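PDB 2QMI: Pbp related beta-lactamase from Pyrococcus abyssi, which probably acts as a serine hydrolase of the beta-lactamase and penicillin-binding-protein family, described as a peptidase that compartmentalises itself by assembling into an octamer. Local coordinates for residues V133-P136 against E137-I140; Y229-T232 against A233-G236; G314-P317 against E318-I321. One frame throughout, in Å; residues are numbered along the deposited sequence.

Interaction 1: residues V133-P136 against E137-I140; sequences VSTP and EETI
The carboxylate of Glu138 lies across the loop residues Ser134 and Thr135, and methyl CG2 of Thr135 sits obliquely over one of its faces. That methyl is packed tightly, with CG2 of Thr135 3.1 Å from OE1 of Glu138. Ser134 meets the carboxylate twice: its OG lies off the open end, between the two oxygens and close to their plane, 2.9 Å from Glu138 OE1, while its backbone N approaches from the face that carries the methyl and gives Glu138 OE2 a weak hydrogen bond of 2.9 Å. The second carboxylate, that of Glu137, has Pro136 beneath one face, where the proline carbonyl carbon C lies 3.9 Å from Glu137 CD. Thr135 OG1 donates to Glu137 OE1 over 2.9 Å, nearly along the C-O bond but tilted toward the proline side. A bend at chi2 of Glu137 (59°) folds the chain back over the proline and brings OE1 to the hydroxyl. Thr135 occupies the N-cap position, yet its hydroxyl is spent on Glu137 and makes no capping bond. Its carbonyl instead starts the helical pattern: Thr135 O receives Thr139 N at 3.3 Å in the carbonyl plane and, more weakly, Glu138 N. One residue on, Ile140 N bonds to Pro136 O at 3.0 Å. The arrangement is a loop-to-helix junction, with proline in the first turn and two glutamates turned back onto the preceding loop. Glu137 OE2 forms a salt bridge with Lys170, and Ser134 OG and Glu138 OE2 bond to backbone atoms of Gly39 of the second subunit, making the junction part of the subunit interface. Within the chain, Val133 and Thr139 pack on Tyr116 of helix 116-124, and Ile140 lies against Val166 and Leu167 of helix 162-176.

Interaction 2: residues Y229-T232 against A233-G236; sequences YGIT and ADGG
Ile231 and Asp234 meet because their first torsions turn both chains into the same space: Ile231 CG1 stands opposite its backbone N (chi1 -174°), while Asp234 CG is held between its own N and carbonyl carbon (chi1 56°). Asp234 is the third residue of a type I beta turn, Thr232 to Gly235, in the loop between strands 222-225 and 238-239, and Ile231 immediately precedes the turn. Thr232 O closes it by accepting two amides from the same face of its carbonyl plane: Gly235 N at 3.3 Å, well above that plane, and Gly236 N at 3.0 Å, less tilted. Gly236 CA also makes a CA-H...O contact with Ile231 O, 3.4 Å. The turn lies beside the probable active site, since Asp234 O accepts a hydrogen bond from Lys62 NZ, the lysine of a putative SxxK motif, and Asp234 OD2 bonds to Tyr116 OH. The Ile231 chain comes obliquely from one side of the carboxylate, at its oxygen end, with CG1 only 2.9 Å from Asp234 OD1. From the other side of the carboxylate plane comes a water that donates to Asp234 OD1 at 2.7 Å and accepts from Thr232 N at 3.1 Å.

Interaction 3: residues G314-P317 against E318-I321; sequences GYIP and EKKI
Ile316 O is gripped by two backbone amides, Lys319 N at 3.0 Å and Ile321 N at 3.3 Å, both weak hydrogen bonds. The first turns the chain at Pro317 and Glu318; the second belongs to the antiparallel hydrogen-bonded pair of Ile316 and Ile321. Its companion is much firmer, with Ile316 N donating to Ile321 O over 2.7 Å and nearly straight at 163°. The four residues from Pro317 to Lys320 thus form the hairpin loop between strands 310-316 and 321-327, neighbours in the antiparallel sheet of the beta-lactamase-like domain. Lys320, with its positive phi of 55°, and Ile321 both face Ile316, which makes a G1 beta bulge. A further weak bond joins Lys320 N to Pro317 O at 3.1 Å across the loop.

The two isoleucines lie side by side and point the same way. At Ile321 the first torsion (46°) sets CG1 against Ile316, 3.8 Å from Ile316 CB, and Ile316 CD1 ends 4.1 Å from Ile321 CD1. Leu299 borders this pair through Ile316, and Leu346 through Ile321. Tyr315 instead packs on Leu248 and Ile252 of helix 241-252, and its OH bonds to Glu268. Backbone bonds and buried aliphatic surface therefore hold the hairpin, while the charged chains of Glu318, Lys319 and Lys320 are left in exposed positions on the loop, Lys319 making a long, weak ion pair with Glu297.

Interactions 1 and 2 are neighbours, with centres 10 Å apart, and they touch directly where Pro136 CG packs 3.1 Å from Thr232 OG1. Tyr116 of helix 116-124 touches both. Both also meet the second subunit, whose Tyr40 packs on Ser134 and bonds through its OH to Tyr229 O, so the interface runs close to the probable active site near Lys62. Interaction 3 stands apart in the antiparallel sheet: its nearest atoms are about 16 Å from interaction 2 and about 25 Å from interaction 1, and no other subunit touches it.

Interaction 1: residues V133-P136 against E137-I140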
ATOM      1  N   VAL A 133      32.219 -12.825  14.865  1.00 22.97           N
ATOM      2  CA  VAL A 133      33.411 -13.546  15.305  1.00 22.38           C
ATOM      3  C   VAL A 133      34.437 -13.523  14.181  1.00 22.67           C
ATOM      4  O   VAL A 133      34.564 -14.480  13.415  1.00 23.47           O
ATOM      5  CB  VAL A 133      33.092 -15.015  15.683  1.00 21.80           C
ATOM      6  CG1 VAL A 133      32.354 -15.058  17.003  1.00 19.66           C
ATOM      7  CG2 VAL A 133      32.268 -15.679  14.579  1.00 20.73           C
ATOM      8  N   SER A 134      35.166 -12.414  14.097  1.00 21.38           N
ATOM      9  CA  SER A 134      36.177 -12.204  13.066  1.00 22.11           C
ATOM     10  C   SER A 134      37.417 -13.076  13.201  1.00 21.57           C
ATOM     11  O   SER A 134      38.293 -13.055  12.333  1.00 21.92           O
ATOM     12  CB  SER A 134      36.596 -10.737  13.061  1.00 21.49           C
ATOM     13  OG  SER A 134      37.072 -10.358  14.343  1.00 23.95           O
ATOM     14  N   THR A 135      37.499 -13.843  14.282  1.00 22.30           N
ATOM     15  CA  THR A 135      38.652 -14.706  14.495  1.00 22.18           C
ATOM     16  C   THR A 135      38.256 -15.966  15.275  1.00 22.94           C
ATOM     17  O   THR A 135      37.304 -15.945  16.054  1.00 23.52           O
ATOM     18  CB  THR A 135      39.767 -13.938  15.252  1.00 23.76           C
ATOM     19  OG1 THR A 135      41.010 -14.628  15.092  1.00 28.27           O
ATOM     20  CG2 THR A 135      39.452 -13.831  16.730  1.00 21.68           C
ATOM     21  N   PRO A 136      38.967 -17.085  15.051  1.00 22.64           N
ATOM     22  CA  PRO A 136      38.710 -18.362  15.719  1.00 22.17           C
ATOM     23  C   PRO A 136      38.736 -18.240  17.232  1.00 21.93           C
ATOM     24  O   PRO A 136      38.017 -18.946  17.938  1.00 22.81           O
ATOM     25  CB  PRO A 136      39.830 -19.247  15.194  1.00 23.37           C
ATOM     26  CG  PRO A 136      39.987 -18.762  13.806  1.00 23.34           C
ATOM     27  CD  PRO A 136      39.978 -17.259  13.991  1.00 23.99           C
ATOM     28  N   GLU A 137      39.571 -17.339  17.730  1.00 21.39           N
ATOM     29  CA  GLU A 137      39.666 -17.123  19.159  1.00 22.54           C
ATOM     30  C   GLU A 137      38.339 -16.587  19.702  1.00 21.75           C
ATOM     31  O   GLU A 137      37.867 -17.024  20.756  1.00 22.70           O
ATOM     32  CB  GLU A 137      40.814 -16.159  19.470  1.00 24.46           C
ATOM     33  CG  GLU A 137      42.211 -16.763  19.240  1.00 28.99           C
ATOM     34  CD  GLU A 137      42.451 -17.242  17.803  1.00 30.45           C
ATOM     35  OE1 GLU A 137      42.435 -16.406  16.872  1.00 30.74           O
ATOM     36  OE2 GLU A 137      42.659 -18.460  17.608  1.00 32.95           O
ATOM     37  N   GLU A 138      37.729 -15.650  18.981  1.00 19.97           N
ATOM     38  CA  GLU A 138      36.450 -15.100  19.415  1.00 20.74           C
ATOM     39  C   GLU A 138      35.377 -16.187  19.408  1.00 20.31           C
ATOM     40  O   GLU A 138      34.462 -16.157  20.237  1.00 20.07           O
ATOM     41  CB  GLU A 138      36.025 -13.940  18.509  1.00 21.21           C
ATOM     42  CG  GLU A 138      36.980 -12.760  18.566  1.00 26.54           C
ATOM     43  CD  GLU A 138      36.828 -11.811  17.389  1.00 27.47           C
ATOM     44  OE1 GLU A 138      37.844 -11.195  16.990  1.00 30.06           O
ATOM     45  OE2 GLU A 138      35.704 -11.676  16.866  1.00 27.92           O
ATOM     46  N   THR A 139      35.493 -17.143  18.483  1.00 18.38           N
ATOM     47  CA  THR A 139      34.522 -18.239  18.390  1.00 18.32           C
ATOM     48  C   THR A 139      34.653 -19.183  19.588  1.00 19.50           C
ATOM     49  O   THR A 139      33.650 -19.644  20.146  1.00 18.64           O
ATOM     50  CB  THR A 139      34.698 -19.062  17.079  1.00 16.90           C
ATOM     51  OG1 THR A 139      34.584 -18.197  15.942  1.00 16.73           O
ATOM     52  CG2 THR A 139      33.632 -20.141  16.975  1.00 15.68           C
ATOM     53  N   ILE A 140      35.892 -19.477  19.979  1.00 20.26           N
ATOM     54  CA  ILE A 140      36.129 -20.354  21.120  1.00 20.40           C
ATOM     55  C   ILE A 140      35.628 -19.665  22.389  1.00 20.27           C
ATOM     56  O   ILE A 140      34.980 -20.295  23.224  1.00 21.15           O
ATOM     57  CB  ILE A 140      37.634 -20.727  21.258  1.00 20.88           C
ATOM     58  CG1 ILE A 140      38.044 -21.637  20.094  1.00 20.64           C
ATOM     59  CG2 ILE A 140      37.885 -21.448  22.580  1.00 20.58           C
ATOM     60  CD1 ILE A 140      39.506 -22.051  20.092  1.00 22.70           C
TER

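Interaction 2: residues Y229-T232 against A233-G236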
ATOM      1  N   TYR A 229      35.395 -13.393   5.105  1.00 21.58           N
ATOM      2  CA  TYR A 229      36.690 -13.566   5.756  1.00 22.38           C
ATOM      3  C   TYR A 229      36.594 -13.568   7.273  1.00 23.04           C
ATOM      4  O   TYR A 229      36.031 -12.644   7.871  1.00 23.35           O
ATOM      5  CB  TYR A 229      37.654 -12.469   5.303  1.00 20.91           C
ATOM      6  CG  TYR A 229      38.051 -12.604   3.855  1.00 20.22           C
ATOM      7  CD1 TYR A 229      38.900 -13.635   3.435  1.00 19.59           C
ATOM      8  CD2 TYR A 229      37.561 -11.718   2.895  1.00 20.11           C
ATOM      9  CE1 TYR A 229      39.248 -13.777   2.090  1.00 19.61           C
ATOM     10  CE2 TYR A 229      37.901 -11.849   1.556  1.00 19.61           C
ATOM     11  CZ  TYR A 229      38.742 -12.878   1.160  1.00 20.46           C
ATOM     12  OH  TYR A 229      39.074 -12.989  -0.164  1.00 21.28           O
ATOM     13  N   GLY A 230      37.139 -14.623   7.876  1.00 22.23           N
ATOM     14  CA  GLY A 230      37.136 -14.765   9.318  1.00 22.54           C
ATOM     15  C   GLY A 230      37.167 -16.220   9.749  1.00 21.53           C
ATOM     16  O   GLY A 230      37.802 -16.571  10.736  1.00 22.59           O
ATOM     17  N   ILE A 231      36.470 -17.063   9.000  1.00 21.82           N
ATOM     18  CA  ILE A 231      36.385 -18.496   9.267  1.00 22.19           C
ATOM     19  C   ILE A 231      37.697 -19.159   8.794  1.00 21.98           C
ATOM     20  O   ILE A 231      38.303 -18.702   7.832  1.00 21.22           O
ATOM     21  CB  ILE A 231      35.131 -19.056   8.526  1.00 22.54           C
ATOM     22  CG1 ILE A 231      34.881 -20.516   8.874  1.00 24.09           C
ATOM     23  CG2 ILE A 231      35.301 -18.905   7.031  1.00 23.07           C
ATOM     24  CD1 ILE A 231      33.558 -21.024   8.320  1.00 24.52           C
ATOM     25  N   THR A 232      38.143 -20.221   9.468  1.00 22.69           N
ATOM     26  CA  THR A 232      39.403 -20.875   9.097  1.00 22.95           C
ATOM     27  C   THR A 232      39.424 -22.407   8.970  1.00 22.57           C
ATOM     28  O   THR A 232      39.223 -22.944   7.883  1.00 22.58           O
ATOM     29  CB  THR A 232      40.539 -20.488  10.077  1.00 23.75           C
ATOM     30  OG1 THR A 232      40.112 -20.733  11.425  1.00 26.21           O
ATOM     31  CG2 THR A 232      40.907 -19.027   9.922  1.00 25.94           C
ATOM     32  N   ALA A 233      39.693 -23.096  10.080  1.00 21.91           N
ATOM     33  CA  ALA A 233      39.784 -24.556  10.105  1.00 22.31           C
ATOM     34  C   ALA A 233      38.506 -25.314   9.713  1.00 22.87           C
ATOM     35  O   ALA A 233      38.580 -26.415   9.166  1.00 21.88           O
ATOM     36  CB  ALA A 233      40.256 -25.018  11.484  1.00 20.96           C
ATOM     37  N   ASP A 234      37.343 -24.729   9.990  1.00 23.06           N
ATOM     38  CA  ASP A 234      36.070 -25.363   9.664  1.00 22.29           C
ATOM     39  C   ASP A 234      35.572 -25.086   8.243  1.00 22.50           C
ATOM     40  O   ASP A 234      34.644 -25.744   7.774  1.00 23.72           O
ATOM     41  CB  ASP A 234      35.007 -24.951  10.688  1.00 22.69           C
ATOM     42  CG  ASP A 234      34.842 -23.453  10.788  1.00 22.22           C
ATOM     43  OD1 ASP A 234      35.816 -22.719  10.516  1.00 22.74           O
ATOM     44  OD2 ASP A 234      33.742 -23.008  11.155  1.00 22.39           O
ATOM     45  N   GLY A 235      36.177 -24.121   7.552  1.00 22.73           N
ATOM     46  CA  GLY A 235      35.748 -23.847   6.189  1.00 21.79           C
ATOM     47  C   GLY A 235      36.099 -22.498   5.589  1.00 21.18           C
ATOM     48  O   GLY A 235      35.235 -21.859   4.999  1.00 22.18           O
ATOM     49  N   GLY A 236      37.357 -22.076   5.693  1.00 20.42           N
ATOM     50  CA  GLY A 236      37.732 -20.777   5.158  1.00 19.74           C
ATOM     51  C   GLY A 236      38.698 -20.755   3.991  1.00 20.35           C
ATOM     52  O   GLY A 236      39.193 -19.701   3.606  1.00 21.47           O
TER
HETATM   53  O   HOH W   1      36.866 -20.814  12.192  1.00 20.80           O

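Interaction 3: residues G314-P317 against E318-I321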
ATOM      1  N   GLY A 314      35.013 -35.259  -4.612  1.00 21.43           N
ATOM      2  CA  GLY A 314      34.740 -36.659  -4.358  1.00 21.62           C
ATOM      3  C   GLY A 314      35.627 -37.523  -5.234  1.00 22.20           C
ATOM      4  O   GLY A 314      36.071 -37.095  -6.298  1.00 22.21           O
ATOM      5  N   TYR A 315      35.891 -38.739  -4.783  1.00 22.44           N
ATOM      6  CA  TYR A 315      36.728 -39.657  -5.536  1.00 23.28           C
ATOM      7  C   TYR A 315      36.407 -41.103  -5.178  1.00 23.48           C
ATOM      8  O   TYR A 315      35.873 -41.396  -4.110  1.00 23.02           O
ATOM      9  CB  TYR A 315      38.214 -39.365  -5.267  1.00 23.88           C
ATOM     10  CG  TYR A 315      38.648 -39.549  -3.819  1.00 24.45           C
ATOM     11  CD1 TYR A 315      38.287 -38.625  -2.828  1.00 24.64           C
ATOM     12  CD2 TYR A 315      39.398 -40.659  -3.437  1.00 23.26           C
ATOM     13  CE1 TYR A 315      38.663 -38.810  -1.491  1.00 22.71           C
ATOM     14  CE2 TYR A 315      39.776 -40.855  -2.111  1.00 23.61           C
ATOM     15  CZ  TYR A 315      39.405 -39.929  -1.141  1.00 24.01           C
ATOM     16  OH  TYR A 315      39.772 -40.151   0.172  1.00 22.92           O
ATOM     17  N   ILE A 316      36.728 -42.005  -6.094  1.00 24.53           N
ATOM     18  CA  ILE A 316      36.494 -43.422  -5.885  1.00 25.41           C
ATOM     19  C   ILE A 316      37.828 -44.111  -6.142  1.00 26.19           C
ATOM     20  O   ILE A 316      38.153 -44.450  -7.277  1.00 25.29           O
ATOM     21  CB  ILE A 316      35.404 -43.941  -6.851  1.00 26.08           C
ATOM     22  CG1 ILE A 316      34.102 -43.174  -6.591  1.00 25.68           C
ATOM     23  CG2 ILE A 316      35.204 -45.450  -6.664  1.00 23.95           C
ATOM     24  CD1 ILE A 316      32.935 -43.571  -7.473  1.00 28.18           C
ATOM     25  N   PRO A 317      38.627 -44.304  -5.075  1.00 27.67           N
ATOM     26  CA  PRO A 317      39.951 -44.939  -5.110  1.00 28.27           C
ATOM     27  C   PRO A 317      39.974 -46.224  -5.919  1.00 29.06           C
ATOM     28  O   PRO A 317      40.902 -46.455  -6.694  1.00 28.81           O
ATOM     29  CB  PRO A 317      40.251 -45.187  -3.636  1.00 27.54           C
ATOM     30  CG  PRO A 317      39.571 -44.065  -2.972  1.00 27.85           C
ATOM     31  CD  PRO A 317      38.238 -44.028  -3.681  1.00 27.36           C
ATOM     32  N   GLU A 318      38.955 -47.057  -5.728  1.00 29.35           N
ATOM     33  CA  GLU A 318      38.855 -48.323  -6.453  1.00 30.89           C
ATOM     34  C   GLU A 318      38.966 -48.160  -7.966  1.00 29.97           C
ATOM     35  O   GLU A 318      39.670 -48.918  -8.625  1.00 30.50           O
ATOM     36  CB  GLU A 318      37.529 -49.015  -6.131  1.00 33.47           C
ATOM     37  CG  GLU A 318      37.525 -49.814  -4.829  1.00 37.14           C
ATOM     38  CD  GLU A 318      38.308 -51.106  -4.942  1.00 39.29           C
ATOM     39  OE1 GLU A 318      38.274 -51.904  -3.971  1.00 40.63           O
ATOM     40  OE2 GLU A 318      38.957 -51.326  -5.995  1.00 40.10           O
ATOM     41  N   LYS A 319      38.253 -47.181  -8.513  1.00 29.13           N
ATOM     42  CA  LYS A 319      38.251 -46.934  -9.952  1.00 27.74           C
ATOM     43  C   LYS A 319      39.197 -45.804 -10.332  1.00 26.79           C
ATOM     44  O   LYS A 319      39.301 -45.437 -11.500  1.00 27.07           O
ATOM     45  CB  LYS A 319      36.831 -46.588 -10.416  1.00 28.16           C
ATOM     46  CG  LYS A 319      35.851 -47.758 -10.381  1.00 28.94           C
ATOM     47  CD  LYS A 319      36.204 -48.812 -11.439  1.00 30.70           C
ATOM     48  CE  LYS A 319      35.259 -50.013 -11.389  1.00 31.30           C
ATOM     49  NZ  LYS A 319      35.367 -50.766 -10.093  1.00 33.26           N
ATOM     50  N   LYS A 320      39.872 -45.251  -9.330  1.00 25.95           N
ATOM     51  CA  LYS A 320      40.813 -44.155  -9.525  1.00 25.90           C
ATOM     52  C   LYS A 320      40.237 -42.939 -10.242  1.00 25.08           C
ATOM     53  O   LYS A 320      40.878 -42.346 -11.105  1.00 24.75           O
ATOM     54  CB  LYS A 320      42.057 -44.658 -10.252  1.00 27.35           C
ATOM     55  CG  LYS A 320      42.993 -45.428  -9.331  1.00 29.47           C
ATOM     56  CD  LYS A 320      44.257 -45.860 -10.044  1.00 33.51           C
ATOM     57  CE  LYS A 320      43.945 -46.878 -11.143  1.00 34.66           C
ATOM     58  NZ  LYS A 320      45.192 -47.324 -11.824  1.00 36.10           N
ATOM     59  N   ILE A 321      39.027 -42.557  -9.859  1.00 23.61           N
ATOM     60  CA  ILE A 321      38.377 -41.401 -10.456  1.00 24.55           C
ATOM     61  C   ILE A 321      38.027 -40.390  -9.363  1.00 24.52           C
ATOM     62  O   ILE A 321      37.927 -40.742  -8.187  1.00 22.14           O
ATOM     63  CB  ILE A 321      37.096 -41.828 -11.229  1.00 24.57           C
ATOM     64  CG1 ILE A 321      36.270 -42.793 -10.373  1.00 23.66           C
ATOM     65  CG2 ILE A 321      37.487 -42.477 -12.571  1.00 24.22           C
ATOM     66  CD1 ILE A 321      34.962 -43.223 -10.999  1.00 23.30           C
TER